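Local coordinates for dally-like protein (Drosophila melanogaster, PDB 3ODN) that probably acts as a cell-surface heparan sulfate proteoglycan of the glypican family, its core here being an elongated helical protein linked to hedgehog signaling, at residues D141-T153 with Y165-F179. The protein carries 2 engineered substitutions. Numbering follows the deposited sequence.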
loop_
_atom_site.group_PDB
_atom_site.type_symbol
_atom_site.label_atom_id
_atom_site.label_comp_id
_atom_site.label_asym_id
_atom_site.label_seq_id
_atom_site.Cartn_x
_atom_site.Cartn_y
_atom_site.Cartn_z
ATOM N N ASP A 141 12.139 -22.110 6.826
ATOM C CA ASP A 141 12.123 -23.520 7.253
ATOM C C ASP A 141 13.363 -24.229 6.740
ATOM O O ASP A 141 14.046 -24.885 7.523
ATOM C CB ASP A 141 10.831 -24.250 6.791
ATOM C CG ASP A 141 9.534 -23.900 7.554
ATOM O OD1 ASP A 141 9.567 -22.977 8.413
ATOM O OD2 ASP A 141 8.483 -24.526 7.267
ATOM N N LYS A 142 13.690 -24.041 5.442
ATOM C CA LYS A 142 14.857 -24.642 4.797
ATOM C C LYS A 142 16.172 -24.138 5.367
ATOM O O LYS A 142 17.071 -24.955 5.581
ATOM C CB LYS A 142 14.807 -24.499 3.264
ATOM C CG LYS A 142 14.088 -25.664 2.600
ATOM C CD LYS A 142 13.293 -25.236 1.369
ATOM C CE LYS A 142 12.444 -26.372 0.856
ATOM N NZ LYS A 142 11.797 -26.030 -0.433
ATOM N N PHE A 143 16.267 -22.805 5.637
ATOM C CA PHE A 143 17.440 -22.115 6.176
ATOM C C PHE A 143 17.878 -22.667 7.545
ATOM O O PHE A 143 19.030 -23.088 7.704
ATOM C CB PHE A 143 17.189 -20.579 6.229
ATOM C CG PHE A 143 18.115 -19.828 7.150
ATOM C CD1 PHE A 143 19.425 -19.557 6.772
ATOM C CD2 PHE A 143 17.688 -19.418 8.409
ATOM C CE1 PHE A 143 20.297 -18.904 7.641
ATOM C CE2 PHE A 143 18.570 -18.790 9.285
ATOM C CZ PHE A 143 19.867 -18.537 8.892
ATOM N N PHE A 144 16.945 -22.661 8.517
ATOM C CA PHE A 144 17.129 -23.153 9.867
ATOM C C PHE A 144 17.355 -24.664 9.864
ATOM O O PHE A 144 18.068 -25.174 10.739
ATOM C CB PHE A 144 15.919 -22.773 10.738
ATOM C CG PHE A 144 15.920 -21.364 11.277
ATOM C CD1 PHE A 144 16.915 -20.934 12.143
ATOM C CD2 PHE A 144 14.883 -20.494 10.983
ATOM C CE1 PHE A 144 16.891 -19.643 12.678
ATOM C CE2 PHE A 144 14.864 -19.197 11.512
ATOM C CZ PHE A 144 15.874 -18.777 12.346
ATOM N N ASN A 145 16.801 -25.381 8.864
ATOM C CA ASN A 145 17.042 -26.823 8.727
ATOM C C ASN A 145 18.521 -27.084 8.315
ATOM O O ASN A 145 19.188 -27.974 8.866
ATOM C CB ASN A 145 16.061 -27.453 7.728
ATOM C CG ASN A 145 16.138 -28.962 7.737
ATOM O OD1 ASN A 145 15.468 -29.644 8.534
ATOM N ND2 ASN A 145 16.999 -29.512 6.880
ATOM N N THR A 146 19.008 -26.293 7.338
ATOM C CA THR A 146 20.367 -26.325 6.794
ATOM C C THR A 146 21.348 -25.876 7.891
ATOM O O THR A 146 22.403 -26.486 8.049
ATOM C CB THR A 146 20.448 -25.408 5.538
ATOM O OG1 THR A 146 19.472 -25.825 4.565
ATOM C CG2 THR A 146 21.853 -25.370 4.905
ATOM N N LEU A 147 20.991 -24.815 8.636
ATOM C CA LEU A 147 21.797 -24.261 9.711
ATOM C C LEU A 147 22.012 -25.288 10.820
ATOM O O LEU A 147 23.140 -25.463 11.265
ATOM C CB LEU A 147 21.136 -22.964 10.231
ATOM C CG LEU A 147 21.832 -22.167 11.329
ATOM C CD1 LEU A 147 23.173 -21.626 10.873
ATOM C CD2 LEU A 147 20.957 -21.044 11.790
ATOM N N TYR A 148 20.957 -26.024 11.199
ATOM C CA TYR A 148 21.000 -27.090 12.208
ATOM C C TYR A 148 21.885 -28.284 11.799
ATOM O O TYR A 148 22.614 -28.818 12.641
ATOM C CB TYR A 148 19.557 -27.548 12.512
ATOM C CG TYR A 148 19.408 -28.874 13.225
ATOM C CD1 TYR A 148 19.940 -29.072 14.496
ATOM C CD2 TYR A 148 18.664 -29.907 12.663
ATOM C CE1 TYR A 148 19.773 -30.279 15.171
ATOM C CE2 TYR A 148 18.465 -31.109 13.342
ATOM C CZ TYR A 148 19.031 -31.296 14.591
ATOM O OH TYR A 148 18.848 -32.488 15.256
ATOM N N GLN A 149 21.775 -28.730 10.530
ATOM C CA GLN A 149 22.529 -29.874 10.018
ATOM C C GLN A 149 24.011 -29.577 9.989
ATOM O O GLN A 149 24.796 -30.397 10.485
ATOM C CB GLN A 149 22.009 -30.332 8.649
ATOM C CG GLN A 149 20.929 -31.412 8.748
ATOM C CD GLN A 149 20.484 -31.842 7.382
ATOM O OE1 GLN A 149 21.171 -32.592 6.682
ATOM N NE2 GLN A 149 19.340 -31.353 6.956
ATOM N N LYS A 150 24.375 -28.361 9.501
ATOM C CA LYS A 150 25.745 -27.853 9.451
ATOM C C LYS A 150 26.319 -27.772 10.858
ATOM O O LYS A 150 27.437 -28.221 11.087
ATOM C CB LYS A 150 25.788 -26.444 8.822
ATOM C CG LYS A 150 25.435 -26.374 7.345
ATOM C CD LYS A 150 26.460 -27.000 6.417
ATOM C CE LYS A 150 26.204 -26.572 4.996
ATOM N NZ LYS A 150 26.442 -25.116 4.812
ATOM N N MET A 151 25.550 -27.198 11.790
ATOM C CA MET A 151 25.959 -27.008 13.179
ATOM C C MET A 151 26.055 -28.296 13.977
ATOM O O MET A 151 26.918 -28.381 14.849
ATOM C CB MET A 151 25.058 -25.995 13.885
ATOM C CG MET A 151 25.366 -24.571 13.517
ATOM S SD MET A 151 24.310 -23.425 14.401
ATOM C CE MET A 151 25.034 -23.555 16.061
ATOM N N PHE A 152 25.186 -29.295 13.690
ATOM C CA PHE A 152 25.244 -30.576 14.388
ATOM C C PHE A 152 26.554 -31.263 14.007
ATOM O O PHE A 152 27.303 -31.680 14.895
ATOM C CB PHE A 152 24.018 -31.464 14.081
ATOM C CG PHE A 152 24.066 -32.816 14.765
ATOM C CD1 PHE A 152 24.585 -33.928 14.111
ATOM C CD2 PHE A 152 23.665 -32.958 16.090
ATOM C CE1 PHE A 152 24.686 -35.164 14.763
ATOM C CE2 PHE A 152 23.755 -34.199 16.739
ATOM C CZ PHE A 152 24.263 -35.293 16.069
ATOM N N THR A 153 26.841 -31.336 12.690
ATOM C CA THR A 153 28.057 -31.927 12.141
ATOM C C THR A 153 29.318 -31.265 12.675
ATOM O O THR A 153 30.172 -31.975 13.169
ATOM C CB THR A 153 28.011 -32.037 10.614
ATOM O OG1 THR A 153 27.367 -30.899 10.049
ATOM C CG2 THR A 153 27.299 -33.275 10.156
ATOM N N TYR A 165 22.135 -40.989 7.905
ATOM C CA TYR A 165 22.143 -40.482 9.280
ATOM C C TYR A 165 21.614 -39.040 9.343
ATOM O O TYR A 165 20.686 -38.782 10.106
ATOM C CB TYR A 165 23.528 -40.595 9.960
ATOM C CG TYR A 165 23.444 -40.497 11.473
ATOM C CD1 TYR A 165 23.386 -41.640 12.264
ATOM C CD2 TYR A 165 23.379 -39.260 12.111
ATOM C CE1 TYR A 165 23.289 -41.557 13.653
ATOM C CE2 TYR A 165 23.257 -39.163 13.496
ATOM C CZ TYR A 165 23.205 -40.313 14.262
ATOM O OH TYR A 165 23.097 -40.224 15.629
ATOM N N MET A 166 22.182 -38.126 8.525
ATOM C CA MET A 166 21.797 -36.713 8.482
ATOM C C MET A 166 20.334 -36.449 8.111
ATOM O O MET A 166 19.775 -35.457 8.571
ATOM C CB MET A 166 22.787 -35.867 7.666
ATOM C CG MET A 166 24.182 -35.740 8.317
ATOM S SD MET A 166 24.236 -35.423 10.117
ATOM C CE MET A 166 23.627 -33.735 10.190
ATOM N N ARG A 167 19.702 -37.373 7.344
ATOM C CA ARG A 167 18.289 -37.307 6.966
ATOM C C ARG A 167 17.408 -37.521 8.199
ATOM O O ARG A 167 16.372 -36.863 8.323
ATOM C CB ARG A 167 17.961 -38.351 5.887
ATOM C CG ARG A 167 17.907 -37.780 4.476
ATOM C CD ARG A 167 17.438 -38.803 3.454
ATOM N NE ARG A 167 18.562 -39.478 2.796
ATOM C CZ ARG A 167 18.769 -40.792 2.810
ATOM N NH1 ARG A 167 17.924 -41.599 3.440
ATOM N NH2 ARG A 167 19.820 -41.310 2.187
ATOM N N CYS A 168 17.834 -38.430 9.118
ATOM C CA CYS A 168 17.152 -38.751 10.385
ATOM C C CYS A 168 17.199 -37.535 11.319
ATOM O O CYS A 168 16.220 -37.234 12.003
ATOM C CB CYS A 168 17.781 -39.985 11.034
ATOM S SG CYS A 168 17.279 -40.276 12.758
ATOM N N VAL A 169 18.359 -36.846 11.327
ATOM C CA VAL A 169 18.654 -35.641 12.109
ATOM C C VAL A 169 17.660 -34.521 11.735
ATOM O O VAL A 169 17.041 -33.957 12.639
ATOM C CB VAL A 169 20.151 -35.239 11.955
ATOM C CG1 VAL A 169 20.477 -33.954 12.700
ATOM C CG2 VAL A 169 21.070 -36.365 12.425
ATOM N N SER A 170 17.457 -34.272 10.414
ATOM C CA SER A 170 16.522 -33.263 9.888
ATOM C C SER A 170 15.051 -33.619 10.143
ATOM O O SER A 170 14.265 -32.725 10.454
ATOM C CB SER A 170 16.758 -33.003 8.403
ATOM O OG SER A 170 16.685 -34.195 7.638
ATOM N N GLU A 171 14.688 -34.921 10.023
ATOM C CA GLU A 171 13.341 -35.443 10.274
ATOM C C GLU A 171 12.897 -35.145 11.716
ATOM O O GLU A 171 11.734 -34.806 11.937
ATOM C CB GLU A 171 13.294 -36.964 10.023
ATOM C CG GLU A 171 13.115 -37.368 8.568
ATOM C CD GLU A 171 12.162 -38.526 8.345
ATOM O OE1 GLU A 171 12.512 -39.673 8.710
ATOM O OE2 GLU A 171 11.064 -38.286 7.790
ATOM N N HIS A 172 13.834 -35.266 12.685
ATOM C CA HIS A 172 13.625 -35.031 14.116
ATOM C C HIS A 172 13.745 -33.549 14.534
ATOM O O HIS A 172 13.367 -33.225 15.660
ATOM C CB HIS A 172 14.634 -35.848 14.953
ATOM C CG HIS A 172 14.573 -37.342 14.820
ATOM N ND1 HIS A 172 13.402 -38.004 14.480
ATOM C CD2 HIS A 172 15.529 -38.262 15.093
ATOM C CE1 HIS A 172 13.701 -39.293 14.505
ATOM N NE2 HIS A 172 14.969 -39.496 14.867
ATOM N N MET A 173 14.286 -32.661 13.662
ATOM C CA MET A 173 14.513 -31.243 13.988
ATOM C C MET A 173 13.367 -30.505 14.684
ATOM O O MET A 173 13.587 -29.890 15.733
ATOM C CB MET A 173 15.029 -30.431 12.797
ATOM C CG MET A 173 15.386 -28.998 13.203
ATOM S SD MET A 173 15.320 -27.697 11.966
ATOM C CE MET A 173 13.753 -28.080 11.142
ATOM N N LYS A 174 12.162 -30.539 14.097
ATOM C CA LYS A 174 11.014 -29.837 14.680
ATOM C C LYS A 174 10.506 -30.449 16.001
ATOM O O LYS A 174 9.882 -29.745 16.797
ATOM C CB LYS A 174 9.911 -29.552 13.642
ATOM C CG LYS A 174 10.298 -28.441 12.652
ATOM C CD LYS A 174 9.101 -27.621 12.140
ATOM C CE LYS A 174 9.553 -26.359 11.435
ATOM N NZ LYS A 174 8.425 -25.622 10.800
ATOM N N GLU A 175 10.850 -31.726 16.261
ATOM C CA GLU A 175 10.509 -32.442 17.494
ATOM C C GLU A 175 11.499 -32.063 18.621
ATOM O O GLU A 175 11.088 -31.910 19.774
ATOM C CB GLU A 175 10.514 -33.967 17.241
ATOM C CG GLU A 175 10.048 -34.818 18.414
ATOM C CD GLU A 175 9.988 -36.314 18.162
ATOM O OE1 GLU A 175 11.051 -36.918 17.886
ATOM O OE2 GLU A 175 8.885 -36.893 18.294
ATOM N N LEU A 176 12.792 -31.896 18.269
ATOM C CA LEU A 176 13.889 -31.586 19.194
ATOM C C LEU A 176 14.045 -30.110 19.578
ATOM O O LEU A 176 14.579 -29.833 20.658
ATOM C CB LEU A 176 15.234 -32.150 18.674
ATOM C CG LEU A 176 15.297 -33.659 18.356
ATOM C CD1 LEU A 176 16.587 -34.014 17.643
ATOM C CD2 LEU A 176 15.137 -34.521 19.608
ATOM N N LYS A 177 13.587 -29.172 18.702
ATOM C CA LYS A 177 13.675 -27.708 18.868
ATOM C C LYS A 177 15.117 -27.282 19.219
ATOM O O LYS A 177 15.400 -26.993 20.385
ATOM C CB LYS A 177 12.626 -27.179 19.865
ATOM C CG LYS A 177 11.283 -26.852 19.218
ATOM C CD LYS A 177 10.165 -26.797 20.250
ATOM C CE LYS A 177 8.814 -26.557 19.626
ATOM N NZ LYS A 177 8.574 -25.116 19.343
ATOM N N PRO A 178 16.055 -27.324 18.233
ATOM C CA PRO A 178 17.466 -27.033 18.541
ATOM C C PRO A 178 17.756 -25.577 18.840
ATOM O O PRO A 178 18.616 -25.281 19.667
ATOM C CB PRO A 178 18.213 -27.515 17.291
ATOM C CG PRO A 178 17.197 -28.269 16.480
ATOM C CD PRO A 178 15.894 -27.669 16.808
ATOM N N PHE A 179 17.048 -24.673 18.147
ATOM C CA PHE A 179 17.176 -23.233 18.290
ATOM C C PHE A 179 16.011 -22.698 19.142
ATOM O O PHE A 179 15.771 -21.485 19.202
ATOM C CB PHE A 179 17.169 -22.582 16.902
ATOM C CG PHE A 179 18.108 -23.173 15.875
ATOM C CD1 PHE A 179 17.616 -23.737 14.704
ATOM C CD2 PHE A 179 19.488 -23.115 16.050
ATOM C CE1 PHE A 179 18.485 -24.246 13.739
ATOM C CE2 PHE A 179 20.355 -23.633 15.086
ATOM C CZ PHE A 179 19.848 -24.184 13.935
#
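Ser170, whose CB lies against Gln149 and Asn145 of the facing helix, turns its hydroxyl back on its own helix: Ser170 OG donates to Arg167 O at 2.8 Å. That carbonyl also accepts from Glu171 N, both donors reaching it from the same face of its plane. Toward its neighbour the serine presents carbon, with Ser170 CB 3.4 Å from Gln149 NE2.

Tyr148 carries the middle of the contact. With CG anti to the backbone N (chi1 164°), its ring extends between helix 165-176 and the turn that follows. Pro178 CG sits over one face, 3.7 Å from the Tyr148 ring centroid, in a CH-pi contact. Val169 O meets the edge in plane, 3.3 Å from Tyr148 CE2, while Val169 CG1 packs beside the hydroxyl end. Met173 runs antiparallel alongside Tyr148, its CG 3.4 Å from Tyr148 CD2, and its sulfur makes an oblique Met-aromatic contact.

Past Lys177, the first residue beyond the helix and one of positive phi, Phe179 folds back on helix 141-153. Its edge points at the backbone, Phe179 CE1 lying 3.2 Å from Phe144 O, and Met151 SD approaches another part of that edge. The Phe144 ring meets it obliquely, planes at 49°. At the far end, Met166 bends at chi2 and chi3 to lay CE against Gln149 O, Thr153 CG2 and Phe152.

Helix 308-318 touches Tyr148 and Phe152, and the Cys168-Cys319 disulfide ties helix 163-176 to the residue just after it. Helix 293-306 touches Met151, Pro178 and Phe179.

The Asp141-Lys174 salt bridge is long (OD2 to NZ 3.7 Å). Where helices 136-155 and 163-176 cross near one end of the elongated glypican core, cohesion therefore rests mainly on aromatic, sulfur and aliphatic contacts; even Gln149 and Ser170 meet mainly through van der Waals contact.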